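Local coordinates for protein adenosine deaminase 1 (Arthrobacter aurescens, PDB 3RYS) that probably catalyses the zinc-dependent hydrolytic deamination of adenine to hypoxanthine, a step of purine salvage, at residues R220-I225 against P243-P248; G272-V277 against A311-R316; C247-V252 against D290-Q295. One frame throughout, in Å; residues are numbered along the deposited sequence.

Contact 1: R220-I225 against P243-P248. With ADE (adenine), chain D.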
ATOM      1  N   ARG A 220      -7.928   3.965  -8.721  1.00 14.91           N
ATOM      2  CA  ARG A 220      -6.550   4.447  -8.726  1.00 20.49           C
ATOM      3  C   ARG A 220      -5.550   3.330  -9.004  1.00 16.73           C
ATOM      4  O   ARG A 220      -5.794   2.170  -8.681  1.00 16.57           O
ATOM      5  CB  ARG A 220      -6.198   5.237  -7.453  1.00 19.56           C
ATOM      6  CG  ARG A 220      -6.651   4.631  -6.139  1.00 17.49           C
ATOM      7  CD  ARG A 220      -6.172   5.476  -4.952  1.00 14.30           C
ATOM      8  NE  ARG A 220      -6.047   4.670  -3.743  1.00 14.53           N
ATOM      9  CZ  ARG A 220      -6.821   4.793  -2.671  1.00 15.25           C
ATOM     10  NH1 ARG A 220      -7.769   5.713  -2.628  1.00 15.85           N
ATOM     11  NH2 ARG A 220      -6.629   4.002  -1.628  1.00 19.96           N
ATOM     12  N   ILE A 221      -4.438   3.690  -9.636  1.00 15.23           N
ATOM     13  CA  ILE A 221      -3.424   2.723 -10.024  1.00 14.48           C
ATOM     14  C   ILE A 221      -2.336   2.641  -8.962  1.00 16.23           C
ATOM     15  O   ILE A 221      -1.848   3.663  -8.469  1.00 14.61           O
ATOM     16  CB  ILE A 221      -2.782   3.090 -11.378  1.00 15.14           C
ATOM     17  CG1 ILE A 221      -3.801   2.951 -12.514  1.00 13.22           C
ATOM     18  CG2 ILE A 221      -1.567   2.219 -11.647  1.00 15.06           C
ATOM     19  CD1 ILE A 221      -4.149   1.523 -12.850  1.00 12.90           C
ATOM     20  N   ASP A 222      -1.958   1.420  -8.611  1.00 13.45           N
ATOM     21  CA  ASP A 222      -0.929   1.216  -7.605  1.00 12.91           C
ATOM     22  C   ASP A 222       0.429   0.968  -8.260  1.00 13.07           C
ATOM     23  O   ASP A 222       0.581   0.067  -9.086  1.00 10.34           O
ATOM     24  CB  ASP A 222      -1.343   0.090  -6.657  1.00 13.00           C
ATOM     25  CG  ASP A 222      -2.614   0.427  -5.886  1.00 14.74           C
ATOM     26  OD1 ASP A 222      -2.687   1.533  -5.304  1.00 13.19           O
ATOM     27  OD2 ASP A 222      -3.543  -0.407  -5.865  1.00 15.69           O
ATOM     28  N   HIS A 223       1.402   1.796  -7.883  1.00 13.70           N
ATOM     29  CA  HIS A 223       2.697   1.881  -8.560  1.00 14.13           C
ATOM     30  C   HIS A 223       2.582   2.701  -9.854  1.00 15.32           C
ATOM     31  O   HIS A 223       2.709   3.925  -9.832  1.00 15.25           O
ATOM     32  CB  HIS A 223       3.301   0.495  -8.821  1.00 12.24           C
ATOM     33  CG  HIS A 223       3.766  -0.204  -7.582  1.00 14.10           C
ATOM     34  ND1 HIS A 223       4.774   0.289  -6.781  1.00 13.91           N
ATOM     35  CD2 HIS A 223       3.367  -1.366  -7.007  1.00 16.32           C
ATOM     36  CE1 HIS A 223       4.968  -0.530  -5.762  1.00 14.05           C
ATOM     37  NE2 HIS A 223       4.132  -1.544  -5.878  1.00 13.52           N
ATOM     38  N   GLY A 224       2.344   2.026 -10.973  1.00 15.20           N
ATOM     39  CA  GLY A 224       2.100   2.700 -12.237  1.00 15.22           C
ATOM     40  C   GLY A 224       3.309   3.341 -12.898  1.00 15.70           C
ATOM     41  O   GLY A 224       3.166   4.050 -13.891  1.00 15.46           O
ATOM     42  N   ILE A 225       4.503   3.091 -12.372  1.00 14.74           N
ATOM     43  CA  ILE A 225       5.693   3.760 -12.886  1.00 16.34           C
ATOM     44  C   ILE A 225       6.051   3.381 -14.327  1.00 16.90           C
ATOM     45  O   ILE A 225       6.710   4.151 -15.032  1.00 16.05           O
ATOM     46  CB  ILE A 225       6.920   3.533 -11.986  1.00 16.11           C
ATOM     47  CG1 ILE A 225       7.235   2.040 -11.883  1.00 16.70           C
ATOM     48  CG2 ILE A 225       6.695   4.149 -10.608  1.00 15.83           C
ATOM     49  CD1 ILE A 225       8.646   1.752 -11.401  1.00 16.83           C
ATOM     50  N   PRO A 243      -5.300   8.809  -9.892  1.00 13.41           N
ATOM     51  CA  PRO A 243      -4.305   8.758  -8.817  1.00 14.08           C
ATOM     52  C   PRO A 243      -3.319   7.621  -9.040  1.00 14.41           C
ATOM     53  O   PRO A 243      -3.740   6.502  -9.342  1.00 13.79           O
ATOM     54  CB  PRO A 243      -5.147   8.481  -7.566  1.00 15.34           C
ATOM     55  CG  PRO A 243      -6.528   8.934  -7.919  1.00 14.22           C
ATOM     56  CD  PRO A 243      -6.676   8.663  -9.388  1.00 13.63           C
ATOM     57  N   LEU A 244      -2.028   7.922  -8.910  1.00 13.15           N
ATOM     58  CA  LEU A 244      -0.972   6.918  -8.989  1.00 14.11           C
ATOM     59  C   LEU A 244      -0.251   6.790  -7.644  1.00 16.30           C
ATOM     60  O   LEU A 244       0.423   7.722  -7.195  1.00 15.68           O
ATOM     61  CB  LEU A 244       0.029   7.261 -10.100  1.00 14.31           C
ATOM     62  CG  LEU A 244      -0.111   6.510 -11.433  1.00 18.75           C
ATOM     63  CD1 LEU A 244      -1.524   6.600 -11.996  1.00 13.61           C
ATOM     64  CD2 LEU A 244       0.905   7.005 -12.453  1.00 15.80           C
ATOM     65  N   THR A 245      -0.395   5.639  -6.997  1.00 11.92           N
ATOM     66  CA  THR A 245       0.222   5.448  -5.693  1.00 11.31           C
ATOM     67  C   THR A 245       1.676   4.959  -5.800  1.00 14.00           C
ATOM     68  O   THR A 245       1.966   3.765  -5.675  1.00 12.63           O
ATOM     69  CB  THR A 245      -0.641   4.546  -4.778  1.00 12.02           C
ATOM     70  OG1 THR A 245      -0.744   3.230  -5.333  1.00 12.07           O
ATOM     71  CG2 THR A 245      -2.041   5.131  -4.636  1.00 12.84           C
ATOM     72  N   VAL A 246       2.586   5.903  -6.031  1.00 14.55           N
ATOM     73  CA  VAL A 246       4.006   5.595  -6.176  1.00 13.30           C
ATOM     74  C   VAL A 246       4.666   5.188  -4.860  1.00 11.96           C
ATOM     75  O   VAL A 246       4.365   5.741  -3.803  1.00 11.08           O
ATOM     76  CB  VAL A 246       4.784   6.788  -6.766  1.00 13.75           C
ATOM     77  CG1 VAL A 246       6.238   6.396  -7.027  1.00 10.63           C
ATOM     78  CG2 VAL A 246       4.115   7.284  -8.044  1.00 13.38           C
ATOM     79  N   CYS A 247       5.574   4.220  -4.938  1.00 13.18           N
ATOM     80  CA  CYS A 247       6.306   3.744  -3.768  1.00 13.63           C
ATOM     81  C   CYS A 247       7.801   3.741  -4.065  1.00 13.77           C
ATOM     82  O   CYS A 247       8.344   2.739  -4.532  1.00 13.39           O
ATOM     83  CB  CYS A 247       5.842   2.337  -3.379  1.00 14.47           C
ATOM     84  SG  CYS A 247       4.041   2.136  -3.328  1.00 10.47           S
ATOM     85  N   PRO A 248       8.471   4.874  -3.793  1.00 14.92           N
ATOM     86  CA  PRO A 248       9.875   5.116  -4.162  1.00 14.70           C
ATOM     87  C   PRO A 248      10.855   4.050  -3.665  1.00 15.15           C
ATOM     88  O   PRO A 248      11.539   3.431  -4.479  1.00 16.54           O
ATOM     89  CB  PRO A 248      10.174   6.470  -3.516  1.00 16.57           C
ATOM     90  CG  PRO A 248       8.823   7.147  -3.443  1.00 14.22           C
ATOM     91  CD  PRO A 248       7.858   6.046  -3.143  1.00 11.82           C
TER
HETATM   92  N9  ADE D 345       2.293  -7.694  -2.447  1.00 18.84           N
HETATM   93  C8  ADE D 345       2.697  -6.882  -1.420  1.00 21.89           C
HETATM   94  N7  ADE D 345       3.309  -5.783  -1.809  1.00 20.30           N
HETATM   95  C5  ADE D 345       3.308  -5.887  -3.193  1.00 22.54           C
HETATM   96  C6  ADE D 345       3.809  -5.043  -4.207  1.00 23.31           C
HETATM   97  N6  ADE D 345       4.432  -3.887  -3.953  1.00 21.81           N
HETATM   98  N1  ADE D 345       3.644  -5.437  -5.490  1.00 22.49           N
HETATM   99  C2  ADE D 345       3.020  -6.599  -5.735  1.00 22.84           C
HETATM  100  N3  ADE D 345       2.506  -7.477  -4.869  1.00 21.82           N
HETATM  101  C4  ADE D 345       2.686  -7.057  -3.604  1.00 20.84           C
HETATM  102  O   HOH W   1       5.660   2.753  -7.534  1.00 14.24           O
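The H223 imidazole overlaps the C247 thiol at a slant: CE1 lies 3.7 Å from C247 SG, and the sulfur sits 41° off the ring normal. Rotation of H223 CG to the side opposite its own carbonyl carbon (chi1 -70°) turns the ring back toward C247. One water joins H223 ND1 to C247 N, while at the far edge H223 NE2 comes within 3.0 Å of adenine N6. The two segments belong to neighbouring parallel strands of the TIM barrel, 220-221 and 244-246, whose C-terminal ends open onto the active site. I221 N donates to P243 O and T245 N to I221 O at 2.9 Å; H223 N then approaches T245 O from above its carbonyl plane. Beside this backbone pairing, D222 and T245 run side by side. The T245 hydroxyl gives a 2.6 Å hydrogen bond to D222 OD1, on the anti lone pair, and is also hydrogen-bonded to ND1 of the zinc ligand H19, so T245 is a second-shell residue of the metal site, with D222 behind it. On the other face I221 CB meets L244 CD1 at 3.8 Å. R220 CB packs on the P243 ring, its guanidinium leading away to a salt bridge with E99.

Contact 2: G272-V277 against A311-R316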
ATOM      1  N   GLY A 272       2.416  16.386 -14.486  1.00 18.65           N
ATOM      2  CA  GLY A 272       1.034  16.488 -14.055  1.00 14.79           C
ATOM      3  C   GLY A 272       0.337  15.196 -13.672  1.00 19.74           C
ATOM      4  O   GLY A 272      -0.861  15.205 -13.385  1.00 19.25           O
ATOM      5  N   LEU A 273       1.064  14.081 -13.673  1.00 16.26           N
ATOM      6  CA  LEU A 273       0.495  12.830 -13.186  1.00 15.90           C
ATOM      7  C   LEU A 273       0.085  13.013 -11.730  1.00 16.44           C
ATOM      8  O   LEU A 273       0.844  13.565 -10.933  1.00 19.14           O
ATOM      9  CB  LEU A 273       1.498  11.681 -13.309  1.00 16.34           C
ATOM     10  CG  LEU A 273       1.841  11.199 -14.718  1.00 15.13           C
ATOM     11  CD1 LEU A 273       2.917  10.132 -14.660  1.00 15.58           C
ATOM     12  CD2 LEU A 273       0.599  10.672 -15.411  1.00 16.31           C
ATOM     13  N   ASN A 274      -1.116  12.560 -11.390  1.00 15.43           N
ATOM     14  CA  ASN A 274      -1.637  12.709 -10.035  1.00 15.84           C
ATOM     15  C   ASN A 274      -1.013  11.713  -9.054  1.00 15.11           C
ATOM     16  O   ASN A 274      -1.686  10.813  -8.549  1.00 14.03           O
ATOM     17  CB  ASN A 274      -3.155  12.557 -10.047  1.00 14.83           C
ATOM     18  CG  ASN A 274      -3.769  12.769  -8.686  1.00 15.19           C
ATOM     19  OD1 ASN A 274      -3.205  13.465  -7.841  1.00 13.55           O
ATOM     20  ND2 ASN A 274      -4.932  12.166  -8.461  1.00 12.90           N
ATOM     21  N   VAL A 275       0.278  11.880  -8.789  1.00 14.04           N
ATOM     22  CA  VAL A 275       1.029  10.912  -7.997  1.00 13.48           C
ATOM     23  C   VAL A 275       1.097  11.264  -6.517  1.00 14.56           C
ATOM     24  O   VAL A 275       1.002  12.432  -6.132  1.00 15.30           O
ATOM     25  CB  VAL A 275       2.471  10.768  -8.515  1.00 16.19           C
ATOM     26  CG1 VAL A 275       2.495  10.004  -9.836  1.00 15.72           C
ATOM     27  CG2 VAL A 275       3.120  12.138  -8.653  1.00 15.36           C
ATOM     28  N   CYS A 276       1.267  10.236  -5.692  1.00 13.95           N
ATOM     29  CA  CYS A 276       1.508  10.420  -4.269  1.00 14.41           C
ATOM     30  C   CYS A 276       2.539   9.410  -3.775  1.00 14.99           C
ATOM     31  O   CYS A 276       2.849   8.439  -4.467  1.00 14.10           O
ATOM     32  CB  CYS A 276       0.207  10.308  -3.470  1.00 16.22           C
ATOM     33  SG  CYS A 276      -0.592   8.685  -3.521  1.00 19.61           S
ATOM     34  N   VAL A 277       3.064   9.652  -2.578  1.00 15.99           N
ATOM     35  CA  VAL A 277       4.156   8.863  -2.019  1.00 14.06           C
ATOM     36  C   VAL A 277       3.651   7.865  -0.979  1.00 14.24           C
ATOM     37  O   VAL A 277       2.892   8.225  -0.079  1.00 16.84           O
ATOM     38  CB  VAL A 277       5.214   9.783  -1.377  1.00 14.64           C
ATOM     39  CG1 VAL A 277       6.322   8.973  -0.736  1.00 15.18           C
ATOM     40  CG2 VAL A 277       5.780  10.734  -2.421  1.00 16.93           C
ATOM     41  N   ALA A 311       1.604  15.484  -0.797  1.00 14.52           N
ATOM     42  CA  ALA A 311       0.725  15.281   0.347  1.00 14.79           C
ATOM     43  C   ALA A 311      -0.737  15.521  -0.018  1.00 16.39           C
ATOM     44  O   ALA A 311      -1.602  14.687   0.266  1.00 16.32           O
ATOM     45  CB  ALA A 311       1.136  16.197   1.492  1.00 14.64           C
ATOM     46  N   ALA A 312      -1.011  16.664  -0.641  1.00 13.77           N
ATOM     47  CA  ALA A 312      -2.382  17.035  -0.973  1.00 15.74           C
ATOM     48  C   ALA A 312      -2.983  16.095  -2.017  1.00 16.12           C
ATOM     49  O   ALA A 312      -4.179  15.808  -1.985  1.00 17.77           O
ATOM     50  CB  ALA A 312      -2.457  18.488  -1.433  1.00 15.15           C
ATOM     51  N   ASN A 313      -2.154  15.619  -2.941  1.00 13.62           N
ATOM     52  CA  ASN A 313      -2.592  14.592  -3.874  1.00 12.63           C
ATOM     53  C   ASN A 313      -3.132  13.390  -3.108  1.00 14.47           C
ATOM     54  O   ASN A 313      -4.254  12.945  -3.339  1.00 13.83           O
ATOM     55  CB  ASN A 313      -1.440  14.145  -4.777  1.00 14.04           C
ATOM     56  CG  ASN A 313      -1.128  15.148  -5.869  1.00 14.20           C
ATOM     57  OD1 ASN A 313      -0.193  14.959  -6.650  1.00 12.74           O
ATOM     58  ND2 ASN A 313      -1.910  16.219  -5.934  1.00 13.30           N
ATOM     59  N   SER A 314      -2.324  12.875  -2.187  1.00 12.71           N
ATOM     60  CA  SER A 314      -2.693  11.690  -1.428  1.00 14.89           C
ATOM     61  C   SER A 314      -4.028  11.875  -0.706  1.00 16.29           C
ATOM     62  O   SER A 314      -4.768  10.911  -0.494  1.00 13.88           O
ATOM     63  CB  SER A 314      -1.602  11.336  -0.419  1.00 13.98           C
ATOM     64  OG  SER A 314      -1.781  12.058   0.786  1.00 16.58           O
ATOM     65  N   ILE A 315      -4.334  13.113  -0.332  1.00 14.03           N
ATOM     66  CA  ILE A 315      -5.583  13.389   0.365  1.00 14.97           C
ATOM     67  C   ILE A 315      -6.740  13.475  -0.620  1.00 15.71           C
ATOM     68  O   ILE A 315      -7.797  12.885  -0.395  1.00 16.51           O
ATOM     69  CB  ILE A 315      -5.507  14.677   1.210  1.00 16.38           C
ATOM     70  CG1 ILE A 315      -4.402  14.554   2.261  1.00 16.94           C
ATOM     71  CG2 ILE A 315      -6.844  14.953   1.876  1.00 13.49           C
ATOM     72  CD1 ILE A 315      -4.177  15.805   3.069  1.00 16.98           C
ATOM     73  N   ARG A 316      -6.537  14.203  -1.713  1.00 14.74           N
ATOM     74  CA  ARG A 316      -7.564  14.328  -2.742  1.00 15.92           C
ATOM     75  C   ARG A 316      -7.888  12.974  -3.353  1.00 15.41           C
ATOM     76  O   ARG A 316      -9.002  12.750  -3.825  1.00 16.87           O
ATOM     77  CB  ARG A 316      -7.109  15.267  -3.857  1.00 15.68           C
ATOM     78  CG  ARG A 316      -6.860  16.686  -3.431  1.00 15.45           C
ATOM     79  CD  ARG A 316      -6.705  17.582  -4.654  1.00 23.04           C
ATOM     80  NE  ARG A 316      -6.074  18.853  -4.311  1.00 29.41           N
ATOM     81  CZ  ARG A 316      -4.769  19.087  -4.411  1.00 23.04           C
ATOM     82  NH1 ARG A 316      -3.955  18.139  -4.855  1.00 17.08           N
ATOM     83  NH2 ARG A 316      -4.280  20.272  -4.069  1.00 29.49           N
TER
HETATM   84  O   HOH W   2      -7.845  12.977  -6.917  1.00 18.02           O
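N274 and N313 bring two amides together, the side chains sliding past each other in opposite directions with their planes 83° apart. The N274 oxygen points at the middle of the other amide, OD1 lying 3.3 Å from N313 CG. On the strand side the group is fixed, since N274 ND2 donates to Q241 O. A bridge through one water, from N274 ND2 to R316 O, is weak at both ends.

The backbone of 272-277 also takes part: V275 O is 3.3 Å from N313 CB, so N313 reaches across both N274 and V275. With an alanine at N313 the amide is gone, and N274 OD1 and the V275 carbonyl would probably be left without the group packed against them.

Apolar contact is confined to a small patch, in which C276 CB rests 3.7 Å from S314 CB. The S314 hydroxyl is folded back on its own helix, with OG between the backbone N and the carbonyl carbon (chi1 86°), where it donates to A311 O at 2.7 Å. That carbonyl also accepts from I315 N. The same hydroxyl is hydrogen-bonded to A16 N, which ties the helix to the first strand of the sheet.

The helix runs nearly square to the strand, at 106° between their directions and 6.8 Å between axes, unlike the antiparallel packing of a barrel's outer helices. V275 turns the other way, onto helix 265-270. With C276 facing the helix and A16 bonded to it, this geometry is consistent with helix 304-317 lying across the N-terminal end of the TIM barrel, where the first and last strands meet, with the C276 side chain about 12 Å from the zinc ion.

Contact 3: C247-V252 against D290-Q295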
ATOM      1  N   CYS A 247       5.574   4.220  -4.938  1.00 13.18           N
ATOM      2  CA  CYS A 247       6.306   3.744  -3.768  1.00 13.63           C
ATOM      3  C   CYS A 247       7.801   3.741  -4.065  1.00 13.77           C
ATOM      4  O   CYS A 247       8.344   2.739  -4.532  1.00 13.39           O
ATOM      5  CB  CYS A 247       5.842   2.337  -3.379  1.00 14.47           C
ATOM      6  SG  CYS A 247       4.041   2.136  -3.328  1.00 10.47           S
ATOM      7  N   PRO A 248       8.471   4.874  -3.793  1.00 14.92           N
ATOM      8  CA  PRO A 248       9.875   5.116  -4.162  1.00 14.70           C
ATOM      9  C   PRO A 248      10.855   4.050  -3.665  1.00 15.15           C
ATOM     10  O   PRO A 248      11.539   3.431  -4.479  1.00 16.54           O
ATOM     11  CB  PRO A 248      10.174   6.470  -3.516  1.00 16.57           C
ATOM     12  CG  PRO A 248       8.823   7.147  -3.443  1.00 14.22           C
ATOM     13  CD  PRO A 248       7.858   6.046  -3.143  1.00 11.82           C
ATOM     14  N   LEU A 249      10.926   3.850  -2.353  1.00 15.20           N
ATOM     15  CA  LEU A 249      11.839   2.869  -1.779  1.00 13.58           C
ATOM     16  C   LEU A 249      11.509   1.452  -2.230  1.00 14.14           C
ATOM     17  O   LEU A 249      12.403   0.635  -2.453  1.00 15.08           O
ATOM     18  CB  LEU A 249      11.817   2.942  -0.255  1.00 13.06           C
ATOM     19  CG  LEU A 249      12.346   4.235   0.358  1.00 16.07           C
ATOM     20  CD1 LEU A 249      12.401   4.116   1.879  1.00 13.69           C
ATOM     21  CD2 LEU A 249      13.715   4.573  -0.220  1.00 11.17           C
ATOM     22  N   SER A 250      10.220   1.159  -2.352  1.00 13.07           N
ATOM     23  CA  SER A 250       9.800  -0.157  -2.810  1.00 14.76           C
ATOM     24  C   SER A 250      10.417  -0.473  -4.181  1.00 15.03           C
ATOM     25  O   SER A 250      11.035  -1.529  -4.372  1.00 11.90           O
ATOM     26  CB  SER A 250       8.273  -0.241  -2.860  1.00 11.54           C
ATOM     27  OG  SER A 250       7.853  -1.493  -3.363  1.00 11.28           O
ATOM     28  N   ASN A 251      10.259   0.457  -5.122  1.00 12.02           N
ATOM     29  CA  ASN A 251      10.766   0.282  -6.476  1.00 12.82           C
ATOM     30  C   ASN A 251      12.281   0.093  -6.519  1.00 15.39           C
ATOM     31  O   ASN A 251      12.801  -0.670  -7.340  1.00 13.95           O
ATOM     32  CB  ASN A 251      10.354   1.462  -7.359  1.00 12.59           C
ATOM     33  CG  ASN A 251       8.848   1.624  -7.450  1.00 15.32           C
ATOM     34  OD1 ASN A 251       8.098   0.672  -7.237  1.00 14.49           O
ATOM     35  ND2 ASN A 251       8.399   2.832  -7.767  1.00 14.41           N
ATOM     36  N   VAL A 252      12.988   0.789  -5.636  1.00 11.86           N
ATOM     37  CA  VAL A 252      14.434   0.665  -5.573  1.00 15.24           C
ATOM     38  C   VAL A 252      14.837  -0.704  -5.025  1.00 15.46           C
ATOM     39  O   VAL A 252      15.644  -1.412  -5.630  1.00 14.47           O
ATOM     40  CB  VAL A 252      15.083   1.782  -4.719  1.00 12.52           C
ATOM     41  CG1 VAL A 252      16.535   1.449  -4.431  1.00 10.59           C
ATOM     42  CG2 VAL A 252      14.983   3.118  -5.434  1.00 16.78           C
ATOM     43  N   ASP A 290       7.182   8.667   5.806  1.00 13.35           N
ATOM     44  CA  ASP A 290       8.050   9.787   6.159  1.00 12.82           C
ATOM     45  C   ASP A 290       9.496   9.506   5.770  1.00 14.30           C
ATOM     46  O   ASP A 290      10.247  10.424   5.466  1.00 15.27           O
ATOM     47  CB  ASP A 290       7.941  10.133   7.648  1.00 15.72           C
ATOM     48  CG  ASP A 290       8.422   9.011   8.554  1.00 20.82           C
ATOM     49  OD1 ASP A 290       9.553   9.121   9.085  1.00 19.87           O
ATOM     50  OD2 ASP A 290       7.672   8.024   8.734  1.00 19.33           O
ATOM     51  N   ASP A 291       9.877   8.233   5.775  1.00 14.20           N
ATOM     52  CA  ASP A 291      11.198   7.834   5.306  1.00 14.07           C
ATOM     53  C   ASP A 291      11.297   7.988   3.798  1.00 15.40           C
ATOM     54  O   ASP A 291      12.335   8.390   3.277  1.00 18.70           O
ATOM     55  CB  ASP A 291      11.509   6.394   5.713  1.00 13.72           C
ATOM     56  CG  ASP A 291      11.770   6.252   7.200  1.00 18.11           C
ATOM     57  OD1 ASP A 291      12.595   7.027   7.746  1.00 19.01           O
ATOM     58  OD2 ASP A 291      11.150   5.363   7.823  1.00 17.40           O
ATOM     59  N   ASN A 292      10.214   7.665   3.094  1.00 15.52           N
ATOM     60  CA  ASN A 292      10.176   7.858   1.649  1.00 14.04           C
ATOM     61  C   ASN A 292      10.335   9.333   1.311  1.00 16.15           C
ATOM     62  O   ASN A 292      11.062   9.689   0.390  1.00 17.47           O
ATOM     63  CB  ASN A 292       8.888   7.300   1.036  1.00 12.60           C
ATOM     64  CG  ASN A 292       8.930   5.786   0.853  1.00 15.92           C
ATOM     65  OD1 ASN A 292       9.182   5.290  -0.247  1.00 16.06           O
ATOM     66  ND2 ASN A 292       8.687   5.045   1.931  1.00 13.07           N
ATOM     67  N   PHE A 293       9.661  10.195   2.065  1.00 14.70           N
ATOM     68  CA  PHE A 293       9.786  11.629   1.848  1.00 15.88           C
ATOM     69  C   PHE A 293      11.209  12.099   2.123  1.00 18.62           C
ATOM     70  O   PHE A 293      11.805  12.809   1.313  1.00 17.69           O
ATOM     71  CB  PHE A 293       8.798  12.401   2.721  1.00 14.09           C
ATOM     72  CG  PHE A 293       7.437  12.541   2.112  1.00 14.98           C
ATOM     73  CD1 PHE A 293       6.420  11.663   2.443  1.00 16.62           C
ATOM     74  CD2 PHE A 293       7.173  13.552   1.211  1.00 15.12           C
ATOM     75  CE1 PHE A 293       5.165  11.791   1.885  1.00 15.48           C
ATOM     76  CE2 PHE A 293       5.920  13.684   0.647  1.00 18.16           C
ATOM     77  CZ  PHE A 293       4.913  12.803   0.985  1.00 14.90           C
ATOM     78  N   GLU A 294      11.743  11.697   3.273  1.00 20.94           N
ATOM     79  CA  GLU A 294      13.101  12.059   3.665  1.00 22.33           C
ATOM     80  C   GLU A 294      14.103  11.783   2.553  1.00 23.53           C
ATOM     81  O   GLU A 294      14.972  12.610   2.266  1.00 23.01           O
ATOM     82  CB  GLU A 294      13.517  11.299   4.921  1.00 21.99           C
ATOM     83  CG  GLU A 294      14.920  11.632   5.394  1.00 27.77           C
ATOM     84  CD  GLU A 294      15.424  10.661   6.442  1.00 38.22           C
ATOM     85  OE1 GLU A 294      14.799   9.590   6.616  1.00 44.48           O
ATOM     86  OE2 GLU A 294      16.449  10.966   7.088  1.00 42.34           O
ATOM     87  N   GLN A 295      13.980  10.616   1.928  1.00 20.99           N
ATOM     88  CA  GLN A 295      14.898  10.232   0.864  1.00 21.71           C
ATOM     89  C   GLN A 295      14.668  11.033  -0.420  1.00 18.54           C
ATOM     90  O   GLN A 295      15.616  11.356  -1.137  1.00 19.60           O
ATOM     91  CB  GLN A 295      14.820   8.726   0.599  1.00 18.71           C
ATOM     92  CG  GLN A 295      15.306   7.863   1.763  1.00 22.30           C
ATOM     93  CD  GLN A 295      16.743   8.166   2.167  1.00 31.37           C
ATOM     94  OE1 GLN A 295      17.023   9.195   2.783  1.00 37.53           O
ATOM     95  NE2 GLN A 295      17.658   7.261   1.831  1.00 30.20           N
TER
HETATM   96  O   HOH W   3       8.003   2.646  -0.980  1.00 16.12           O
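The first turn of helix 248-253, which follows directly on a strand of the TIM barrel at its catalytic end, is met here by the flank of helix 289-300, with L249 against N292 at the centre. The two helix axes pass 10.2 Å apart at an angle of 78°, too far for backbone contact, and side chains span the distance, N292 above all. Its CG is swung to the side away from its own carbonyl carbon (chi1 -79°), and the amide oxygen ends at the helix start, where OD1 accepts from L249 N at 3.1 Å in a nearly straight bond. The donor lies somewhat tilted from the plane of the amide carbonyl. A water that accepts from S250 N at 3.0 Å lies equally near N292 OD1 and may link the two. At the other end of the amide, N292 ND2 donates to Y288 O in the preceding turn, which holds the group against rotation.

Carbon packs round this polar core. P248 CD comes within 3.3 Å of N292 OD1, and the proline ring also touches V277 of the adjoining strand. L249 lies against the N292 amide, with CG 3.4 Å from OD1 and CD1 3.8 Å from ND2. Its other methyl, CD2, reaches Q295 CG at 4.2 Å, one helical turn further on.

Next to L249, S250 binds the zinc ligand D280 through its hydroxyl, so the start of this helix borders the metal site. Amides in the first turn of a helix have no carbonyl of the same helix to bind; the N292 oxygen serves L249 and the water serves S250, and a partly negative oxygen here probably also suits the positive end of the helix dipole.

Overall arrangement
From the N terminus, contact 1 closes first: 220-225 and 243-248 bracket the loop carrying helix 231-240 and set neighbouring barrel strands side by side. Contact 3 opens on the stretch where contact 1 ends, sharing C247 and P248, and before it closes at 290-295 contact 2 opens at 272-277. Contact 2 closes last, at 311-316, so contacts 2 and 3 cross. Contacts 1 and 2 join directly, since L244 N and O probably bond to N274 O and C276 N between the two strands. V277, packing on P248, N292 and F293, connects contacts 2 and 3. Together they tie the last barrel strands to helices 248-253, 289-300 and 304-317.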